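Side-chain contacts in OsmC family protein (Rhodothermus marinus, PDB 5CML), which probably hydrolyses carboxylic esters as the alpha/beta-hydrolase serine esterase domain of a longer protein that also carries an OsmC domain: residues A[87-92]-A[173-178]; A[157-160]-A[165-168]. All blocks are in the same frame, centred on the assembly; numbering follows the deposited sequence.

Contact 1: residues A[87-92]-A[173-178]; sequences DLRAAC and LEELER
Arg89 puts an edge of its guanidinium, at NH2, against OE2 of Glu175, and the two long side chains come from opposite directions. They form a salt bridge with a nearly straight hydrogen bond, Arg89 NH2 to Glu175 OE2 at 3.2 Å, with 169° at the hydrogen. The carboxylate oxygen lies close to the guanidinium plane. NH2 meets OE2 on its syn side but tilted 29° out of the carboxylate plane. Only this one direct bond forms. A water supplies the second link. It accepts from Arg89 NH1 at 2.8 Å and donates to Glu175 OE1 at 2.8 Å. Both carboxylate oxygens are thus tied to the same guanidinium, one directly and one through water. Glu175 has CG anti to the backbone N (chi1 -174°) and stays extended beyond it, which carries the carboxylate out to Arg89. Arg89 is also extended from CG to NE. Its NE makes a further salt bridge with Glu121, so two acidic residues probably balance its charge. The contact lies at the surface. It joins helix 85-98, which packs on strand 30-36 through Leu88, Ala91 and Cys92, to helix 170-179, whose Leu173 rests on helix 137-141.

Contact 2: residues A[157-160]-A[165-168]; sequences AVVD and PFRI
Val159 sits over one face of the Phe166 ring in an antiparallel beta hairpin, strands 156-159 and 166-169. Val159 CB lies 3.6 Å from the ring centroid and 16° off the ring normal, a CH-pi contact. The side chains cross obliquely, and both methyls lie on that same face, CG1 just past the rim at CZ and CG2 above CE2. Val159 CG1 touches Phe166 CZ at 3.4 Å. Phe166 CG stands between its own backbone N and carbonyl carbon (chi1 61°), which brings the ring beneath its cross-strand partner. Val159 CG2 also meets Ile168 CG1 at 3.7 Å, with these side chains at about a right angle. Ala157 is on the same face of the sheet, and Val159 and Ile168 also touch Leu144 of the adjoining strand 144-146. Phe166 also touches Cys40, Thr67 and Leu69. The ring lies near, without touching, Ser109, His229 and Asp200, which probably form the catalytic triad.

Val158 and Arg167 form the non-hydrogen-bonded pair on the other face. There Arg167 NE turns to a salt bridge with Glu156. Val159 with Phe166 and Ala157 with Ile168 are the hydrogen-bonded pairs, each with two backbone bonds. Val159 N to Phe166 O is 2.7 Å and nearly straight. Between the two pairs, Arg167 CA approaches Ala157 O at 3.1 Å in a CA-H...O contact.

In the fold
From the N terminus the chain enters the main mixed sheet and reaches helix 85-98, which holds the first half of contact 1. It then passes through strands 104-108 and 127-131 and helix 137-141. Next comes the small antiparallel sheet, where contact 2 closes the short hairpin loop between 157-160 and 165-168. Strand 166-169 leads directly into helix 170-179, whose residues 173-178 complete contact 1. Contact 2 is therefore nested inside the loop closed by contact 1. Their centres are about 16 Å apart and they do not touch. Contact 2 joins the last two strands of the small three-stranded sheet. Contact 1 ties the helix after the hairpin back to a helix packed on the main sheet.

Contact 1: residues A[87-92]-A[173-178]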
ATOM      1  N   ASP A  87      10.887  -6.590   2.360  1.00 28.22           N
ATOM      2  CA  ASP A  87      10.177  -7.123   1.199  1.00 28.23           C
ATOM      3  C   ASP A  87       9.642  -6.008   0.317  1.00 25.15           C
ATOM      4  O   ASP A  87       9.664  -6.126  -0.899  1.00 24.50           O
ATOM      5  CB  ASP A  87       9.042  -8.048   1.633  1.00 31.13           C
ATOM      6  CG  ASP A  87       9.552  -9.305   2.290  1.00 35.97           C
ATOM      7  OD1 ASP A  87      10.739  -9.642   2.091  1.00 36.97           O
ATOM      8  OD2 ASP A  87       8.773  -9.953   3.014  1.00 39.67           O
ATOM      9  N   LEU A  88       9.145  -4.927   0.913  1.00 25.08           N
ATOM     10  CA  LEU A  88       8.690  -3.783   0.122  1.00 26.34           C
ATOM     11  C   LEU A  88       9.870  -3.127  -0.595  1.00 24.73           C
ATOM     12  O   LEU A  88       9.781  -2.791  -1.776  1.00 23.64           O
ATOM     13  CB  LEU A  88       7.987  -2.760   1.007  1.00 31.99           C
ATOM     14  CG  LEU A  88       6.581  -2.374   0.602  1.00 39.44           C
ATOM     15  CD1 LEU A  88       5.675  -3.608   0.420  1.00 40.86           C
ATOM     16  CD2 LEU A  88       6.037  -1.419   1.655  1.00 40.04           C
ATOM     17  N   ARG A  89      10.992  -2.971   0.107  1.00 23.57           N
ATOM     18  CA  ARG A  89      12.180  -2.414  -0.531  1.00 23.11           C
ATOM     19  C   ARG A  89      12.625  -3.308  -1.687  1.00 22.43           C
ATOM     20  O   ARG A  89      13.026  -2.795  -2.727  1.00 22.52           O
ATOM     21  CB  ARG A  89      13.320  -2.236   0.482  1.00 21.16           C
ATOM     22  CG  ARG A  89      12.990  -1.254   1.587  1.00 23.01           C
ATOM     23  CD  ARG A  89      14.071  -1.279   2.628  1.00 25.57           C
ATOM     24  NE  ARG A  89      13.715  -0.398   3.733  1.00 27.39           N
ATOM     25  CZ  ARG A  89      13.693  -0.759   5.008  1.00 28.96           C
ATOM     26  NH1 ARG A  89      14.042  -1.992   5.380  1.00 31.26           N
ATOM     27  NH2 ARG A  89      13.320   0.128   5.917  1.00 29.24           N
ATOM     28  N   ALA A  90      12.523  -4.626  -1.512  1.00 21.53           N
ATOM     29  CA  ALA A  90      12.921  -5.578  -2.549  1.00 22.90           C
ATOM     30  C   ALA A  90      12.058  -5.419  -3.805  1.00 22.58           C
ATOM     31  O   ALA A  90      12.539  -5.572  -4.950  1.00 22.65           O
ATOM     32  CB  ALA A  90      12.832  -7.001  -2.020  1.00 23.95           C
ATOM     33  N   ALA A  91      10.788  -5.091  -3.596  1.00 22.44           N
ATOM     34  CA  ALA A  91       9.882  -4.900  -4.708  1.00 21.20           C
ATOM     35  C   ALA A  91      10.269  -3.633  -5.467  1.00 21.33           C
ATOM     36  O   ALA A  91      10.181  -3.577  -6.699  1.00 23.07           O
ATOM     37  CB  ALA A  91       8.441  -4.806  -4.218  1.00 21.23           C
ATOM     38  N   CYS A  92      10.650  -2.599  -4.723  1.00 21.89           N
ATOM     39  CA  CYS A  92      11.077  -1.347  -5.331  1.00 21.69           C
ATOM     40  C   CYS A  92      12.372  -1.547  -6.129  1.00 22.45           C
ATOM     41  O   CYS A  92      12.508  -1.022  -7.241  1.00 22.60           O
ATOM     42  CB  CYS A  92      11.275  -0.272  -4.279  1.00 25.44           C
ATOM     43  SG  CYS A  92       9.744   0.375  -3.552  1.00 29.82           S
ATOM     44  N   LEU A 173       6.007  -4.048  13.259  1.00 30.86           N
ATOM     45  CA  LEU A 173       5.500  -3.048  14.179  1.00 31.16           C
ATOM     46  C   LEU A 173       6.638  -2.438  14.953  1.00 27.01           C
ATOM     47  O   LEU A 173       6.626  -1.238  15.195  1.00 27.24           O
ATOM     48  CB  LEU A 173       4.471  -3.615  15.146  1.00 35.06           C
ATOM     49  CG  LEU A 173       3.854  -2.580  16.109  1.00 37.89           C
ATOM     50  CD1 LEU A 173       3.446  -1.255  15.445  1.00 36.70           C
ATOM     51  CD2 LEU A 173       2.640  -3.158  16.780  1.00 40.35           C
ATOM     52  N   GLU A 174       7.623  -3.251  15.344  1.00 27.26           N
ATOM     53  CA  GLU A 174       8.789  -2.712  16.041  1.00 27.79           C
ATOM     54  C   GLU A 174       9.483  -1.611  15.253  1.00 25.76           C
ATOM     55  O   GLU A 174       9.818  -0.556  15.803  1.00 24.36           O
ATOM     56  CB  GLU A 174       9.793  -3.819  16.356  1.00 30.59           C
ATOM     57  CG  GLU A 174       9.282  -4.789  17.376  1.00 36.17           C
ATOM     58  CD  GLU A 174      10.319  -5.823  17.783  1.00 40.91           C
ATOM     59  OE1 GLU A 174      11.506  -5.675  17.418  1.00 43.27           O
ATOM     60  OE2 GLU A 174       9.938  -6.789  18.471  1.00 41.50           O
ATOM     61  N   GLU A 175       9.713  -1.869  13.969  1.00 26.22           N
ATOM     62  CA  GLU A 175      10.381  -0.908  13.124  1.00 26.59           C
ATOM     63  C   GLU A 175       9.521   0.316  12.859  1.00 25.15           C
ATOM     64  O   GLU A 175      10.027   1.424  12.804  1.00 25.70           O
ATOM     65  CB  GLU A 175      10.786  -1.585  11.806  1.00 30.84           C
ATOM     66  CG  GLU A 175      11.634  -0.739  10.878  1.00 39.76           C
ATOM     67  CD  GLU A 175      12.238  -1.546   9.731  1.00 45.03           C
ATOM     68  OE1 GLU A 175      12.010  -2.785   9.668  1.00 44.15           O
ATOM     69  OE2 GLU A 175      12.953  -0.938   8.889  1.00 48.61           O
ATOM     70  N   LEU A 176       8.223   0.112  12.674  1.00 24.68           N
ATOM     71  CA  LEU A 176       7.291   1.205  12.452  1.00 26.57           C
ATOM     72  C   LEU A 176       7.252   2.140  13.654  1.00 25.27           C
ATOM     73  O   LEU A 176       7.300   3.365  13.527  1.00 25.10           O
ATOM     74  CB  LEU A 176       5.901   0.635  12.176  1.00 29.68           C
ATOM     75  CG  LEU A 176       4.821   1.625  11.791  1.00 31.63           C
ATOM     76  CD1 LEU A 176       5.160   2.215  10.432  1.00 32.10           C
ATOM     77  CD2 LEU A 176       3.448   0.938  11.757  1.00 34.72           C
ATOM     78  N   GLU A 177       7.213   1.542  14.838  1.00 24.04           N
ATOM     79  CA  GLU A 177       7.196   2.290  16.075  1.00 24.16           C
ATOM     80  C   GLU A 177       8.517   3.055  16.247  1.00 21.85           C
ATOM     81  O   GLU A 177       8.525   4.222  16.652  1.00 22.38           O
ATOM     82  CB  GLU A 177       6.911   1.318  17.212  1.00 25.76           C
ATOM     83  CG  GLU A 177       6.919   1.892  18.572  1.00 29.16           C
ATOM     84  CD  GLU A 177       6.386   0.900  19.606  1.00 34.30           C
ATOM     85  OE1 GLU A 177       5.365   0.217  19.325  1.00 35.53           O
ATOM     86  OE2 GLU A 177       7.003   0.793  20.694  1.00 35.96           O
ATOM     87  N   ARG A 178       9.634   2.431  15.872  1.00 22.05           N
ATOM     88  CA  ARG A 178      10.933   3.100  16.008  1.00 19.89           C
ATOM     89  C   ARG A 178      11.086   4.272  15.018  1.00 22.97           C
ATOM     90  O   ARG A 178      11.576   5.322  15.410  1.00 25.53           O
ATOM     91  CB  ARG A 178      12.085   2.093  15.833  1.00 21.37           C
ATOM     92  CG  ARG A 178      13.507   2.695  15.956  1.00 25.42           C
ATOM     93  CD  ARG A 178      13.716   3.488  17.277  1.00 24.75           C
ATOM     94  NE  ARG A 178      13.433   2.695  18.465  1.00 24.56           N
ATOM     95  CZ  ARG A 178      14.331   2.027  19.191  1.00 26.26           C
ATOM     96  NH1 ARG A 178      15.622   2.031  18.861  1.00 26.67           N
ATOM     97  NH2 ARG A 178      13.926   1.354  20.277  1.00 26.03           N
TER
HETATM   98  O   HOH W   1      13.855  -3.519   7.684  1.00 40.75           O

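Contact 2: residues A[157-160]-A[165-168]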
ATOM      1  N   ALA A 157       3.398 -12.206  14.006  1.00 40.40           N
ATOM      2  CA  ALA A 157       2.153 -11.764  14.638  1.00 41.30           C
ATOM      3  C   ALA A 157       0.980 -12.117  13.738  1.00 39.20           C
ATOM      4  O   ALA A 157       1.166 -12.232  12.519  1.00 40.36           O
ATOM      5  CB  ALA A 157       2.202 -10.262  14.912  1.00 42.51           C
ATOM      6  N   VAL A 158      -0.212 -12.293  14.323  1.00 34.86           N
ATOM      7  CA  VAL A 158      -1.430 -12.568  13.546  1.00 34.59           C
ATOM      8  C   VAL A 158      -2.304 -11.305  13.427  1.00 33.15           C
ATOM      9  O   VAL A 158      -2.632 -10.666  14.423  1.00 33.62           O
ATOM     10  CB  VAL A 158      -2.255 -13.705  14.170  1.00 35.90           C
ATOM     11  CG1 VAL A 158      -3.571 -13.945  13.402  1.00 36.17           C
ATOM     12  CG2 VAL A 158      -1.447 -14.994  14.215  1.00 35.41           C
ATOM     13  N   VAL A 159      -2.680 -10.979  12.191  1.00 30.73           N
ATOM     14  CA  VAL A 159      -3.408  -9.764  11.863  1.00 28.67           C
ATOM     15  C   VAL A 159      -4.851 -10.106  11.513  1.00 28.08           C
ATOM     16  O   VAL A 159      -5.111 -11.073  10.797  1.00 28.21           O
ATOM     17  CB  VAL A 159      -2.779  -9.023  10.656  1.00 29.91           C
ATOM     18  CG1 VAL A 159      -3.490  -7.697  10.390  1.00 29.45           C
ATOM     19  CG2 VAL A 159      -1.292  -8.794  10.869  1.00 30.12           C
ATOM     20  N   ASP A 160      -5.778  -9.282  11.991  1.00 28.36           N
ATOM     21  CA  ASP A 160      -7.197  -9.426  11.697  1.00 28.00           C
ATOM     22  C   ASP A 160      -7.726  -8.104  11.137  1.00 27.58           C
ATOM     23  O   ASP A 160      -7.746  -7.091  11.840  1.00 28.90           O
ATOM     24  CB  ASP A 160      -7.936  -9.840  12.972  1.00 30.24           C
ATOM     25  CG  ASP A 160      -9.444  -9.975  12.788  1.00 32.47           C
ATOM     26  OD1 ASP A 160      -9.961  -9.955  11.645  1.00 33.28           O
ATOM     27  OD2 ASP A 160     -10.115 -10.127  13.825  1.00 35.35           O
ATOM     28  N   PRO A 165      -7.587 -13.935   8.279  1.00 28.29           N
ATOM     29  CA  PRO A 165      -6.448 -13.432   9.046  1.00 28.39           C
ATOM     30  C   PRO A 165      -5.116 -13.838   8.422  1.00 28.53           C
ATOM     31  O   PRO A 165      -5.080 -14.753   7.592  1.00 29.72           O
ATOM     32  CB  PRO A 165      -6.637 -14.083  10.426  1.00 29.77           C
ATOM     33  CG  PRO A 165      -7.423 -15.310  10.165  1.00 30.77           C
ATOM     34  CD  PRO A 165      -8.304 -15.007   8.991  1.00 29.95           C
ATOM     35  N   PHE A 166      -4.031 -13.181   8.821  1.00 28.37           N
ATOM     36  CA  PHE A 166      -2.725 -13.503   8.250  1.00 30.67           C
ATOM     37  C   PHE A 166      -1.595 -13.222   9.222  1.00 34.14           C
ATOM     38  O   PHE A 166      -1.802 -12.623  10.272  1.00 32.77           O
ATOM     39  CB  PHE A 166      -2.505 -12.734   6.930  1.00 30.79           C
ATOM     40  CG  PHE A 166      -2.531 -11.225   7.058  1.00 30.80           C
ATOM     41  CD1 PHE A 166      -3.725 -10.534   6.962  1.00 29.22           C
ATOM     42  CD2 PHE A 166      -1.353 -10.500   7.212  1.00 31.34           C
ATOM     43  CE1 PHE A 166      -3.758  -9.151   7.044  1.00 27.18           C
ATOM     44  CE2 PHE A 166      -1.376  -9.105   7.286  1.00 30.54           C
ATOM     45  CZ  PHE A 166      -2.579  -8.437   7.213  1.00 29.41           C
ATOM     46  N   ARG A 167      -0.399 -13.679   8.863  1.00 38.41           N
ATOM     47  CA  ARG A 167       0.788 -13.482   9.693  1.00 42.46           C
ATOM     48  C   ARG A 167       1.683 -12.397   9.135  1.00 45.17           C
ATOM     49  O   ARG A 167       1.763 -12.232   7.918  1.00 47.39           O
ATOM     50  CB  ARG A 167       1.613 -14.766   9.789  1.00 45.58           C
ATOM     51  CG  ARG A 167       0.853 -15.991  10.227  1.00 47.40           C
ATOM     52  CD  ARG A 167       1.602 -17.248   9.799  1.00 49.52           C
ATOM     53  NE  ARG A 167       2.722 -17.513  10.695  1.00 54.12           N
ATOM     54  CZ  ARG A 167       2.585 -18.004  11.923  1.00 56.70           C
ATOM     55  NH1 ARG A 167       1.372 -18.270  12.396  1.00 57.87           N
ATOM     56  NH2 ARG A 167       3.655 -18.217  12.681  1.00 57.43           N
ATOM     57  N   ILE A 168       2.366 -11.673  10.017  1.00 47.22           N
ATOM     58  CA  ILE A 168       3.450 -10.777   9.615  1.00 46.85           C
ATOM     59  C   ILE A 168       4.578 -10.826  10.652  1.00 47.09           C
ATOM     60  O   ILE A 168       4.375 -11.291  11.774  1.00 45.79           O
ATOM     61  CB  ILE A 168       2.973  -9.316   9.449  1.00 48.15           C
ATOM     62  CG1 ILE A 168       2.426  -8.772  10.769  1.00 47.79           C
ATOM     63  CG2 ILE A 168       1.946  -9.237   8.337  1.00 49.94           C
ATOM     64  CD1 ILE A 168       2.272  -7.251  10.762  1.00 49.81           C
TER